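Local coordinates for protein RNA methyltransferase, TrmH family (Porphyromonas gingivalis, PDB 2I6D) that probably binds RNA and methylates it, as expected for a knotted methyltransferase of the TrmH (SpoU) family, at residues Phe28-Pro33 with Gly37-Phe42; Ala53-Val58 with Ala64-Leu69; Asp167-Phe172 with Pro214-Glu219. All coordinates share one frame; numbering follows the deposited sequence.

Interaction 1. Residues Phe28-Pro33 with Gly37-Phe42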
ATOM      1  N   PHE A  28      13.395  -3.222  -2.855  1.00 28.74           N
ATOM      2  CA  PHE A  28      12.348  -3.271  -3.876  1.00 28.28           C
ATOM      3  C   PHE A  28      12.623  -2.182  -4.886  1.00 28.62           C
ATOM      4  O   PHE A  28      13.299  -1.179  -4.567  1.00 29.53           O
ATOM      5  CB  PHE A  28      10.945  -3.122  -3.250  1.00 28.64           C
ATOM      6  CG  PHE A  28      10.655  -1.739  -2.704  1.00 27.98           C
ATOM      7  CD1 PHE A  28       9.960  -0.808  -3.472  1.00 30.17           C
ATOM      8  CD2 PHE A  28      11.109  -1.358  -1.451  1.00 28.22           C
ATOM      9  CE1 PHE A  28       9.680   0.463  -2.972  1.00 29.30           C
ATOM     10  CE2 PHE A  28      10.831  -0.056  -0.932  1.00 27.86           C
ATOM     11  CZ  PHE A  28      10.120   0.840  -1.706  1.00 29.28           C
ATOM     12  N   ALA A  29      12.118  -2.357  -6.104  1.00 27.85           N
ATOM     13  CA  ALA A  29      12.355  -1.396  -7.158  1.00 28.32           C
ATOM     14  C   ALA A  29      11.112  -0.544  -7.449  1.00 28.89           C
ATOM     15  O   ALA A  29       9.954  -0.976  -7.255  1.00 29.42           O
ATOM     16  CB  ALA A  29      12.820  -2.109  -8.438  1.00 29.48           C
ATOM     17  N   VAL A  30      11.380   0.641  -7.966  1.00 28.44           N
ATOM     18  CA  VAL A  30      10.376   1.621  -8.383  1.00 27.73           C
ATOM     19  C   VAL A  30      10.840   2.168  -9.719  1.00 28.14           C
ATOM     20  O   VAL A  30      12.042   2.501  -9.894  1.00 29.29           O
ATOM     21  CB  VAL A  30      10.259   2.772  -7.347  1.00 28.42           C
ATOM     22  CG1 VAL A  30       9.197   3.842  -7.760  1.00 26.34           C
ATOM     23  CG2 VAL A  30       9.927   2.200  -5.940  1.00 27.25           C
ATOM     24  N   GLU A  31       9.911   2.251 -10.659  1.00 27.42           N
ATOM     25  CA  GLU A  31      10.219   2.709 -12.016  1.00 27.67           C
ATOM     26  C   GLU A  31       9.546   4.021 -12.414  1.00 26.92           C
ATOM     27  O   GLU A  31       8.375   4.292 -12.095  1.00 26.47           O
ATOM     28  CB  GLU A  31       9.915   1.623 -13.042  1.00 27.18           C
ATOM     29  CG  GLU A  31      10.593   0.275 -12.734  1.00 26.26           C
ATOM     30  CD  GLU A  31      10.362  -0.719 -13.873  1.00 28.92           C
ATOM     31  OE1 GLU A  31      10.194  -0.261 -15.017  1.00 28.47           O
ATOM     32  OE2 GLU A  31      10.314  -1.947 -13.630  1.00 28.59           O
ATOM     33  N   GLY A  32      10.320   4.839 -13.110  1.00 26.17           N
ATOM     34  CA  GLY A  32       9.802   6.031 -13.741  1.00 25.34           C
ATOM     35  C   GLY A  32      10.020   7.282 -12.916  1.00 25.77           C
ATOM     36  O   GLY A  32      10.031   7.218 -11.705  1.00 26.05           O
ATOM     37  N   PRO A  33      10.191   8.435 -13.577  1.00 25.71           N
ATOM     38  CA  PRO A  33      10.506   9.666 -12.852  1.00 26.14           C
ATOM     39  C   PRO A  33       9.461  10.105 -11.826  1.00 26.67           C
ATOM     40  O   PRO A  33       9.824  10.706 -10.823  1.00 26.40           O
ATOM     41  CB  PRO A  33      10.601  10.741 -13.960  1.00 26.62           C
ATOM     42  CG  PRO A  33      10.034  10.108 -15.211  1.00 25.95           C
ATOM     43  CD  PRO A  33      10.151   8.619 -15.044  1.00 25.68           C
ATOM     44  N   GLY A  37      10.868  10.137  -8.132  1.00 27.81           N
ATOM     45  CA  GLY A  37      10.972  11.493  -7.583  1.00 28.77           C
ATOM     46  C   GLY A  37      10.180  11.653  -6.298  1.00 29.42           C
ATOM     47  O   GLY A  37      10.678  12.161  -5.287  1.00 30.01           O
ATOM     48  N   GLU A  38       8.949  11.176  -6.297  1.00 29.47           N
ATOM     49  CA  GLU A  38       8.161  11.319  -5.096  1.00 30.02           C
ATOM     50  C   GLU A  38       8.612  10.480  -3.912  1.00 29.96           C
ATOM     51  O   GLU A  38       8.438  10.908  -2.755  1.00 29.85           O
ATOM     52  CB  GLU A  38       6.689  11.066  -5.353  1.00 30.18           C
ATOM     53  CG  GLU A  38       5.857  11.633  -4.209  1.00 34.55           C
ATOM     54  CD  GLU A  38       4.587  12.253  -4.661  1.00 37.21           C
ATOM     55  OE1 GLU A  38       4.228  12.063  -5.850  1.00 38.90           O
ATOM     56  OE2 GLU A  38       3.964  12.946  -3.817  1.00 38.09           O
HETATM   57  N   MSE A  39       9.182   9.308  -4.171  0.50 28.50           N
HETATM   58  CA  MSE A  39       9.502   8.402  -3.074  0.50 28.20           C
HETATM   59  C   MSE A  39      10.955   8.536  -2.554  0.50 28.18           C
HETATM   60  O   MSE A  39      11.271   8.084  -1.445  0.50 27.55           O
HETATM   61  CB  MSE A  39       9.175   6.959  -3.474  0.50 27.81           C
HETATM   62  CG  MSE A  39       7.713   6.712  -3.862  0.50 24.83           C
HETATM   63 SE   MSE A  39       7.438   4.848  -4.509  0.50 29.23          SE
HETATM   64  CE  MSE A  39       7.856   3.860  -2.856  0.50 20.66           C
ATOM     65  N   LEU A  40      11.826   9.175  -3.335  1.00 28.20           N
ATOM     66  CA  LEU A  40      13.223   9.410  -2.889  1.00 29.32           C
ATOM     67  C   LEU A  40      13.381  10.000  -1.482  1.00 28.78           C
ATOM     68  O   LEU A  40      14.229   9.542  -0.722  1.00 29.26           O
ATOM     69  CB  LEU A  40      14.030  10.243  -3.919  1.00 28.91           C
ATOM     70  CG  LEU A  40      14.667   9.449  -5.056  1.00 31.43           C
ATOM     71  CD1 LEU A  40      15.079  10.380  -6.217  1.00 32.87           C
ATOM     72  CD2 LEU A  40      15.855   8.595  -4.575  1.00 33.21           C
ATOM     73  N   PRO A  41      12.611  11.054  -1.143  1.00 29.21           N
ATOM     74  CA  PRO A  41      12.766  11.641   0.199  1.00 29.34           C
ATOM     75  C   PRO A  41      12.337  10.730   1.345  1.00 29.86           C
ATOM     76  O   PRO A  41      12.585  11.054   2.519  1.00 31.13           O
ATOM     77  CB  PRO A  41      11.839  12.862   0.166  1.00 29.36           C
ATOM     78  CG  PRO A  41      11.622  13.148  -1.293  1.00 29.83           C
ATOM     79  CD  PRO A  41      11.626  11.792  -1.950  1.00 28.93           C
ATOM     80  N   PHE A  42      11.688   9.615   1.042  1.00 29.64           N
ATOM     81  CA  PHE A  42      11.050   8.815   2.107  1.00 29.53           C
ATOM     82  C   PHE A  42      11.591   7.389   2.265  1.00 29.94           C
ATOM     83  O   PHE A  42      11.171   6.642   3.170  1.00 29.67           O
ATOM     84  CB  PHE A  42       9.550   8.773   1.875  1.00 29.50           C
ATOM     85  CG  PHE A  42       8.916  10.126   1.905  1.00 30.97           C
ATOM     86  CD1 PHE A  42       8.671  10.764   3.114  1.00 31.47           C
ATOM     87  CD2 PHE A  42       8.611  10.782   0.717  1.00 29.56           C
ATOM     88  CE1 PHE A  42       8.107  12.046   3.139  1.00 32.77           C
ATOM     89  CE2 PHE A  42       8.028  12.053   0.733  1.00 31.84           C
ATOM     90  CZ  PHE A  42       7.781  12.686   1.947  1.00 32.24           C
TER
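M39 of helix 33-39 meets V30 and F28 of strand 27-31 in a beta-alpha unit, while G37 bonds to P33 inside the helix. The strand runs into the helix through G32, its N-cap, and the helix folds back over the strand. Both elements belong to the MRM3-like substrate-binding region.

Along the second segment, G37 comes first. Its N donates to P33 O at 2.9 Å with an N-H...O angle of 153°, a backbone bond of the first helical turn.

E38 pairs with R156 in a salt bridge.

M39 is a selenomethionine and carries the apolar contact. It has two deposited conformers, and what follows holds for one of them. Its chain is extended at chi2 (175°) and bends at chi3 (65°), which leads SE to V30 and turns CE on toward F28. SE rests against both methyls of V30, 3.8 Å from CG1 and 3.9 Å from CG2. V30 also touches L35 and V36 of the helix and F91 of strand 87-92. The F28 ring, which meets F142 as well, offers its edge: M39 CE lies close to the ring plane, 3.9 Å from F28 CE1 and equally far from F28 CZ.

Interaction 2. Residues Ala53-Val58 with Ala64-Leu69; sequences AMLRAV and AEVVEL
No aromatic ring takes part where L55 meets V66, V67 and E68. The flat group touched is the peptide joining V67 to E68. L55 CD1 stands out of its plane to one side, offset toward the edge that carries V67 O and E68 CA. It is 3.8 Å from V67 O and 3.6 Å from E68 CA.

L55 is the single residue of its segment that reaches the strand. With CG anti to the carbonyl carbon (chi1 -65°) and chi2 extended (174°), CD1 is carried out to the strand. The same methyl touches E68 CB at 3.7 Å. E68 thus contributes its backbone and the root of its side chain.

V66 lends one methyl. V66 CG1 sits against both branches of L55, 4.0 Å from L55 CD1 and 4.1 Å from L55 CD2. The leucine and the valine lie side by side, pointing opposite ways. The contact is wholly van der Waals, with no hydrogen bond across it.

It packs the helix of a beta-alpha-beta crossover on its second strand. Strand 45-51 leads into helix 52-56, and strand 65-69 then lies parallel to strand 45-51 at the sheet edge. L55 also touches L48 of strand 45-51 and L87 of strand 87-92, so this one side chain reaches three strands of the sheet.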
ATOM      1  N   ALA A  53      19.143  12.330 -18.948  1.00 27.70           N
ATOM      2  CA  ALA A  53      18.013  13.276 -18.865  1.00 28.54           C
ATOM      3  C   ALA A  53      17.127  12.971 -17.652  1.00 28.69           C
ATOM      4  O   ALA A  53      16.581  13.883 -17.028  1.00 28.31           O
ATOM      5  CB  ALA A  53      17.197  13.277 -20.161  1.00 28.27           C
HETATM    6  N   MSE A  54      17.009  11.692 -17.316  1.00 28.79           N
HETATM    7  CA  MSE A  54      16.260  11.281 -16.125  1.00 28.97           C
HETATM    8  C   MSE A  54      17.017  11.575 -14.839  1.00 28.95           C
HETATM    9  O   MSE A  54      16.436  12.074 -13.875  1.00 28.98           O
HETATM   10  CB  MSE A  54      15.865   9.806 -16.208  1.00 29.72           C
HETATM   11  CG  MSE A  54      14.912   9.495 -17.366  1.00 31.40           C
HETATM   12 SE   MSE A  54      13.191  10.399 -17.134  1.00 46.03          SE
HETATM   13  CE  MSE A  54      13.481  11.965 -18.298  1.00 39.68           C
ATOM     14  N   LEU A  55      18.313  11.287 -14.818  1.00 28.46           N
ATOM     15  CA  LEU A  55      19.094  11.471 -13.592  1.00 28.57           C
ATOM     16  C   LEU A  55      19.262  12.951 -13.198  1.00 28.81           C
ATOM     17  O   LEU A  55      19.312  13.290 -12.016  1.00 28.90           O
ATOM     18  CB  LEU A  55      20.461  10.796 -13.719  1.00 28.21           C
ATOM     19  CG  LEU A  55      20.441   9.270 -13.850  1.00 27.45           C
ATOM     20  CD1 LEU A  55      21.845   8.756 -14.121  1.00 27.29           C
ATOM     21  CD2 LEU A  55      19.880   8.641 -12.570  1.00 29.24           C
ATOM     22  N   ARG A  56      19.360  13.828 -14.185  1.00 28.79           N
ATOM     23  CA  ARG A  56      19.559  15.239 -13.885  1.00 29.06           C
ATOM     24  C   ARG A  56      18.350  15.847 -13.151  1.00 29.27           C
ATOM     25  O   ARG A  56      18.493  16.821 -12.398  1.00 27.36           O
ATOM     26  CB  ARG A  56      19.856  16.020 -15.164  1.00 29.41           C
ATOM     27  CG  ARG A  56      18.615  16.284 -16.017  1.00 31.48           C
ATOM     28  CD  ARG A  56      18.909  17.219 -17.161  1.00 33.99           C
ATOM     29  NE  ARG A  56      19.136  18.582 -16.693  1.00 36.71           N
ATOM     30  CZ  ARG A  56      19.221  19.642 -17.488  1.00 36.97           C
ATOM     31  NH1 ARG A  56      19.433  20.837 -16.962  1.00 37.86           N
ATOM     32  NH2 ARG A  56      19.097  19.510 -18.808  1.00 37.64           N
ATOM     33  N   ALA A  57      17.173  15.244 -13.360  1.00 30.13           N
ATOM     34  CA  ALA A  57      15.922  15.787 -12.833  1.00 31.42           C
ATOM     35  C   ALA A  57      15.668  15.397 -11.380  1.00 32.23           C
ATOM     36  O   ALA A  57      14.786  15.956 -10.743  1.00 31.85           O
ATOM     37  CB  ALA A  57      14.747  15.380 -13.703  1.00 31.94           C
ATOM     38  N   VAL A  58      16.439  14.451 -10.850  1.00 33.14           N
ATOM     39  CA  VAL A  58      16.275  14.063  -9.448  1.00 34.74           C
ATOM     40  C   VAL A  58      17.530  14.409  -8.663  1.00 35.46           C
ATOM     41  O   VAL A  58      18.648  14.295  -9.200  1.00 35.03           O
ATOM     42  CB  VAL A  58      15.960  12.547  -9.290  1.00 35.98           C
ATOM     43  CG1 VAL A  58      14.608  12.208  -9.929  1.00 37.89           C
ATOM     44  CG2 VAL A  58      17.031  11.707  -9.907  1.00 35.45           C
ATOM     45  N   ALA A  64      24.248   6.225  -2.927  1.00 34.99           N
ATOM     46  CA  ALA A  64      23.667   5.203  -3.780  1.00 34.26           C
ATOM     47  C   ALA A  64      24.606   4.909  -4.940  1.00 33.86           C
ATOM     48  O   ALA A  64      25.415   5.748  -5.322  1.00 33.99           O
ATOM     49  CB  ALA A  64      22.284   5.626  -4.291  1.00 33.77           C
ATOM     50  N   GLU A  65      24.514   3.706  -5.478  1.00 33.24           N
ATOM     51  CA  GLU A  65      25.127   3.426  -6.760  1.00 33.49           C
ATOM     52  C   GLU A  65      24.259   3.985  -7.902  1.00 32.20           C
ATOM     53  O   GLU A  65      23.126   3.529  -8.127  1.00 32.26           O
ATOM     54  CB  GLU A  65      25.349   1.939  -6.934  1.00 33.86           C
ATOM     55  CG  GLU A  65      26.024   1.611  -8.227  1.00 37.63           C
ATOM     56  CD  GLU A  65      26.941   0.434  -8.099  1.00 42.72           C
ATOM     57  OE1 GLU A  65      27.941   0.408  -8.844  1.00 44.29           O
ATOM     58  OE2 GLU A  65      26.657  -0.451  -7.250  1.00 45.88           O
ATOM     59  N   VAL A  66      24.806   4.974  -8.604  1.00 30.91           N
ATOM     60  CA  VAL A  66      24.108   5.659  -9.674  1.00 30.26           C
ATOM     61  C   VAL A  66      24.756   5.297 -11.000  1.00 29.57           C
ATOM     62  O   VAL A  66      25.975   5.458 -11.166  1.00 28.64           O
ATOM     63  CB  VAL A  66      24.131   7.189  -9.455  1.00 31.02           C
ATOM     64  CG1 VAL A  66      23.459   7.907 -10.612  1.00 30.92           C
ATOM     65  CG2 VAL A  66      23.441   7.534  -8.136  1.00 30.84           C
ATOM     66  N   VAL A  67      23.962   4.769 -11.929  1.00 28.26           N
ATOM     67  CA  VAL A  67      24.509   4.325 -13.224  1.00 28.49           C
ATOM     68  C   VAL A  67      23.806   5.117 -14.289  1.00 28.17           C
ATOM     69  O   VAL A  67      22.594   5.021 -14.404  1.00 27.54           O
ATOM     70  CB  VAL A  67      24.306   2.806 -13.507  1.00 28.12           C
ATOM     71  CG1 VAL A  67      24.990   2.406 -14.820  1.00 29.00           C
ATOM     72  CG2 VAL A  67      24.840   1.924 -12.354  1.00 30.77           C
ATOM     73  N   GLU A  68      24.548   5.916 -15.048  1.00 27.94           N
ATOM     74  CA  GLU A  68      23.950   6.629 -16.166  1.00 29.35           C
ATOM     75  C   GLU A  68      24.042   5.730 -17.387  1.00 29.36           C
ATOM     76  O   GLU A  68      25.135   5.297 -17.750  1.00 29.68           O
ATOM     77  CB  GLU A  68      24.656   7.969 -16.431  1.00 29.41           C
ATOM     78  CG  GLU A  68      24.129   8.737 -17.657  1.00 30.33           C
ATOM     79  CD  GLU A  68      25.106   9.808 -18.165  1.00 31.79           C
ATOM     80  OE1 GLU A  68      25.342  10.786 -17.426  1.00 35.16           O
ATOM     81  OE2 GLU A  68      25.625   9.683 -19.306  1.00 35.52           O
ATOM     82  N   LEU A  69      22.899   5.475 -18.018  1.00 29.60           N
ATOM     83  CA  LEU A  69      22.825   4.590 -19.173  1.00 30.16           C
ATOM     84  C   LEU A  69      22.591   5.359 -20.472  1.00 29.61           C
ATOM     85  O   LEU A  69      21.929   6.403 -20.462  1.00 29.71           O
ATOM     86  CB  LEU A  69      21.714   3.566 -18.960  1.00 30.64           C
ATOM     87  CG  LEU A  69      21.938   2.551 -17.831  1.00 32.70           C
ATOM     88  CD1 LEU A  69      20.712   1.704 -17.691  1.00 35.53           C
ATOM     89  CD2 LEU A  69      23.139   1.676 -18.088  1.00 34.01           C
TER

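Interaction 3. Residues Asp167-Phe172 with Pro214-Glu219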
ATOM      1  N   ASP A 167      -4.113 -11.014  16.973  1.00 32.07           N
ATOM      2  CA  ASP A 167      -3.366 -10.595  18.171  1.00 32.50           C
ATOM      3  C   ASP A 167      -3.253  -9.066  18.228  1.00 31.94           C
ATOM      4  O   ASP A 167      -3.416  -8.465  19.293  1.00 31.31           O
ATOM      5  CB  ASP A 167      -1.940 -11.133  18.120  1.00 33.63           C
ATOM      6  CG  ASP A 167      -1.745 -12.374  18.914  1.00 35.83           C
ATOM      7  OD1 ASP A 167      -0.624 -12.496  19.473  1.00 38.90           O
ATOM      8  OD2 ASP A 167      -2.678 -13.223  18.989  1.00 38.47           O
ATOM      9  N   THR A 168      -2.932  -8.459  17.085  1.00 31.17           N
ATOM     10  CA  THR A 168      -2.830  -7.022  16.960  1.00 31.15           C
ATOM     11  C   THR A 168      -4.164  -6.334  17.214  1.00 30.57           C
ATOM     12  O   THR A 168      -4.234  -5.361  17.980  1.00 30.11           O
ATOM     13  CB  THR A 168      -2.329  -6.639  15.561  1.00 32.87           C
ATOM     14  OG1 THR A 168      -0.980  -7.089  15.444  1.00 36.39           O
ATOM     15  CG2 THR A 168      -2.362  -5.120  15.348  1.00 30.97           C
ATOM     16  N   LEU A 169      -5.232  -6.816  16.571  1.00 29.65           N
ATOM     17  CA  LEU A 169      -6.546  -6.255  16.827  1.00 29.75           C
ATOM     18  C   LEU A 169      -6.951  -6.395  18.295  1.00 30.05           C
ATOM     19  O   LEU A 169      -7.455  -5.448  18.896  1.00 30.89           O
ATOM     20  CB  LEU A 169      -7.605  -6.912  15.944  1.00 29.94           C
ATOM     21  CG  LEU A 169      -7.677  -6.455  14.505  1.00 29.73           C
ATOM     22  CD1 LEU A 169      -8.861  -7.179  13.830  1.00 29.84           C
ATOM     23  CD2 LEU A 169      -7.804  -4.921  14.381  1.00 29.42           C
ATOM     24  N   ALA A 170      -6.741  -7.568  18.861  1.00 28.70           N
ATOM     25  CA  ALA A 170      -7.100  -7.817  20.256  1.00 30.39           C
ATOM     26  C   ALA A 170      -6.352  -6.837  21.151  1.00 29.79           C
ATOM     27  O   ALA A 170      -6.928  -6.241  22.052  1.00 29.74           O
ATOM     28  CB  ALA A 170      -6.797  -9.225  20.638  1.00 30.44           C
ATOM     29  N   TYR A 171      -5.079  -6.628  20.848  1.00 30.33           N
ATOM     30  CA  TYR A 171      -4.229  -5.770  21.659  1.00 30.22           C
ATOM     31  C   TYR A 171      -4.712  -4.302  21.631  1.00 29.76           C
ATOM     32  O   TYR A 171      -4.898  -3.671  22.687  1.00 29.14           O
ATOM     33  CB  TYR A 171      -2.786  -5.896  21.178  1.00 30.89           C
ATOM     34  CG  TYR A 171      -1.813  -4.941  21.814  1.00 30.08           C
ATOM     35  CD1 TYR A 171      -1.456  -5.075  23.167  1.00 29.42           C
ATOM     36  CD2 TYR A 171      -1.230  -3.926  21.070  1.00 32.69           C
ATOM     37  CE1 TYR A 171      -0.557  -4.210  23.754  1.00 30.89           C
ATOM     38  CE2 TYR A 171      -0.311  -3.049  21.656  1.00 31.77           C
ATOM     39  CZ  TYR A 171       0.009  -3.199  22.983  1.00 31.90           C
ATOM     40  OH  TYR A 171       0.912  -2.331  23.544  1.00 33.33           O
ATOM     41  N   PHE A 172      -4.901  -3.764  20.434  1.00 29.91           N
ATOM     42  CA  PHE A 172      -5.374  -2.376  20.297  1.00 31.09           C
ATOM     43  C   PHE A 172      -6.787  -2.202  20.815  1.00 31.47           C
ATOM     44  O   PHE A 172      -7.095  -1.191  21.475  1.00 32.19           O
ATOM     45  CB  PHE A 172      -5.209  -1.875  18.870  1.00 31.13           C
ATOM     46  CG  PHE A 172      -3.805  -1.528  18.547  1.00 33.01           C
ATOM     47  CD1 PHE A 172      -3.197  -0.440  19.161  1.00 37.09           C
ATOM     48  CD2 PHE A 172      -3.053  -2.323  17.707  1.00 33.38           C
ATOM     49  CE1 PHE A 172      -1.858  -0.109  18.872  1.00 38.38           C
ATOM     50  CE2 PHE A 172      -1.723  -2.004  17.409  1.00 35.93           C
ATOM     51  CZ  PHE A 172      -1.127  -0.897  17.988  1.00 35.34           C
ATOM     52  N   PRO A 214     -13.998 -15.031  10.036  1.00 32.06           N
ATOM     53  CA  PRO A 214     -14.659 -15.147  11.334  1.00 31.74           C
ATOM     54  C   PRO A 214     -13.758 -14.768  12.532  1.00 30.78           C
ATOM     55  O   PRO A 214     -14.240 -14.085  13.457  1.00 30.74           O
ATOM     56  CB  PRO A 214     -15.064 -16.627  11.380  1.00 31.57           C
ATOM     57  CG  PRO A 214     -15.266 -16.971   9.965  1.00 32.51           C
ATOM     58  CD  PRO A 214     -14.137 -16.278   9.258  1.00 31.84           C
ATOM     59  N   GLU A 215     -12.479 -15.154  12.503  1.00 29.35           N
ATOM     60  CA  GLU A 215     -11.591 -14.905  13.656  0.50 29.21           C
ATOM     61  C   GLU A 215     -11.293 -13.421  13.805  1.00 29.13           C
ATOM     62  O   GLU A 215     -11.163 -12.920  14.929  1.00 29.02           O
ATOM     63  CB  GLU A 215     -10.272 -15.706  13.600  0.50 29.07           C
ATOM     64  CG  GLU A 215      -9.582 -15.851  14.996  0.50 28.68           C
ATOM     65  CD  GLU A 215      -8.172 -16.449  14.969  0.50 28.43           C
ATOM     66  OE1 GLU A 215      -7.627 -16.741  16.059  0.50 25.37           O
ATOM     67  OE2 GLU A 215      -7.592 -16.603  13.880  0.50 28.73           O
ATOM     68  N   VAL A 216     -11.171 -12.724  12.684  1.00 29.29           N
ATOM     69  CA  VAL A 216     -10.997 -11.276  12.691  1.00 29.23           C
ATOM     70  C   VAL A 216     -12.302 -10.560  13.081  1.00 30.78           C
ATOM     71  O   VAL A 216     -12.283  -9.589  13.859  1.00 31.20           O
ATOM     72  CB  VAL A 216     -10.458 -10.771  11.315  1.00 30.42           C
ATOM     73  CG1 VAL A 216     -10.397  -9.212  11.243  1.00 30.29           C
ATOM     74  CG2 VAL A 216      -9.043 -11.321  11.086  1.00 28.79           C
ATOM     75  N   ALA A 217     -13.427 -11.039  12.549  1.00 31.22           N
ATOM     76  CA  ALA A 217     -14.732 -10.463  12.862  1.00 31.92           C
ATOM     77  C   ALA A 217     -14.991 -10.513  14.380  1.00 32.73           C
ATOM     78  O   ALA A 217     -15.601  -9.593  14.933  1.00 33.55           O
ATOM     79  CB  ALA A 217     -15.851 -11.174  12.084  1.00 32.28           C
ATOM     80  N   ALA A 218     -14.506 -11.558  15.049  1.00 31.72           N
ATOM     81  CA  ALA A 218     -14.660 -11.654  16.499  1.00 32.53           C
ATOM     82  C   ALA A 218     -13.980 -10.518  17.276  1.00 32.42           C
ATOM     83  O   ALA A 218     -14.356 -10.237  18.406  1.00 32.85           O
ATOM     84  CB  ALA A 218     -14.197 -13.029  17.025  1.00 32.20           C
ATOM     85  N   GLU A 219     -13.008  -9.845  16.674  1.00 32.05           N
ATOM     86  CA  GLU A 219     -12.312  -8.750  17.336  1.00 31.94           C
ATOM     87  C   GLU A 219     -12.905  -7.370  17.039  1.00 32.36           C
ATOM     88  O   GLU A 219     -12.396  -6.359  17.542  1.00 33.45           O
ATOM     89  CB  GLU A 219     -10.837  -8.746  16.922  1.00 32.45           C
ATOM     90  CG  GLU A 219     -10.075  -9.999  17.328  1.00 31.91           C
ATOM     91  CD  GLU A 219     -10.033 -10.234  18.845  1.00 35.65           C
ATOM     92  OE1 GLU A 219     -10.146  -9.278  19.650  1.00 36.26           O
ATOM     93  OE2 GLU A 219      -9.888 -11.398  19.231  1.00 33.27           O
TER
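E219 folds back on itself, and this places its carboxylate beside A170. With chi1 at -63° and chi2 at -61°, the chain bends just beyond CB, while CB and CG stay near L169. L169 has its CG anti to the carbonyl carbon and an extended chi2, which sends CD1 out to V216.

Two layers result. In the inner, apolar one, L169 CD1 meets V216 CG1 at 3.6 Å, the two side chains crossing at about a right angle. L169 CB packs on E219 CB at 3.8 Å. L169 CD1 also approaches E219 CB, so the leucine fits against both V216 and E219.

In the outer layer the carboxylate lies alongside the helix at A170. E219 OE1 is 3.4 Å from A170 CA and 3.5 Å from A170 CB. These are van der Waals contacts. The polar partner of OE1 is R173, about one turn further along the same helix, in a salt bridge. That pairing would hold the carboxylate on this side and balance its charge. The backbone of E219 is tied to its own segment: its N donates to V216 O at 2.9 Å, an i to i+3 backbone bond.

The contact joins helix 165-174 to helix 214-217 in the SPOUT-type, knotted methyltransferase domain. Both helices pack on the parallel sheet of that domain. L169 and V216 touch V204 of strand 201-206, L169 also reaches I202, and V166 of the longer helix touches V216 and E219.

How the interactions relate
From the N terminus, interaction 1 closes first, across a three-residue gap, folding helix 33-39 onto strand 27-31. Interaction 2 follows, bringing strand 65-69 back to helix 52-56 across five residues. Interaction 3 comes much later, with 41 residues between its segments. The three lie in series; none nests or crosses. Interactions 1 and 2 serve the same four-stranded mixed sheet, which has strands 27-31 and 65-69 as its outermost members. They touch directly: P33 CG is 3.7 Å from M54 SE. Interaction 3 belongs to the parallel sheet of the methylase region, and its centre is about 34 Å from that of interaction 1.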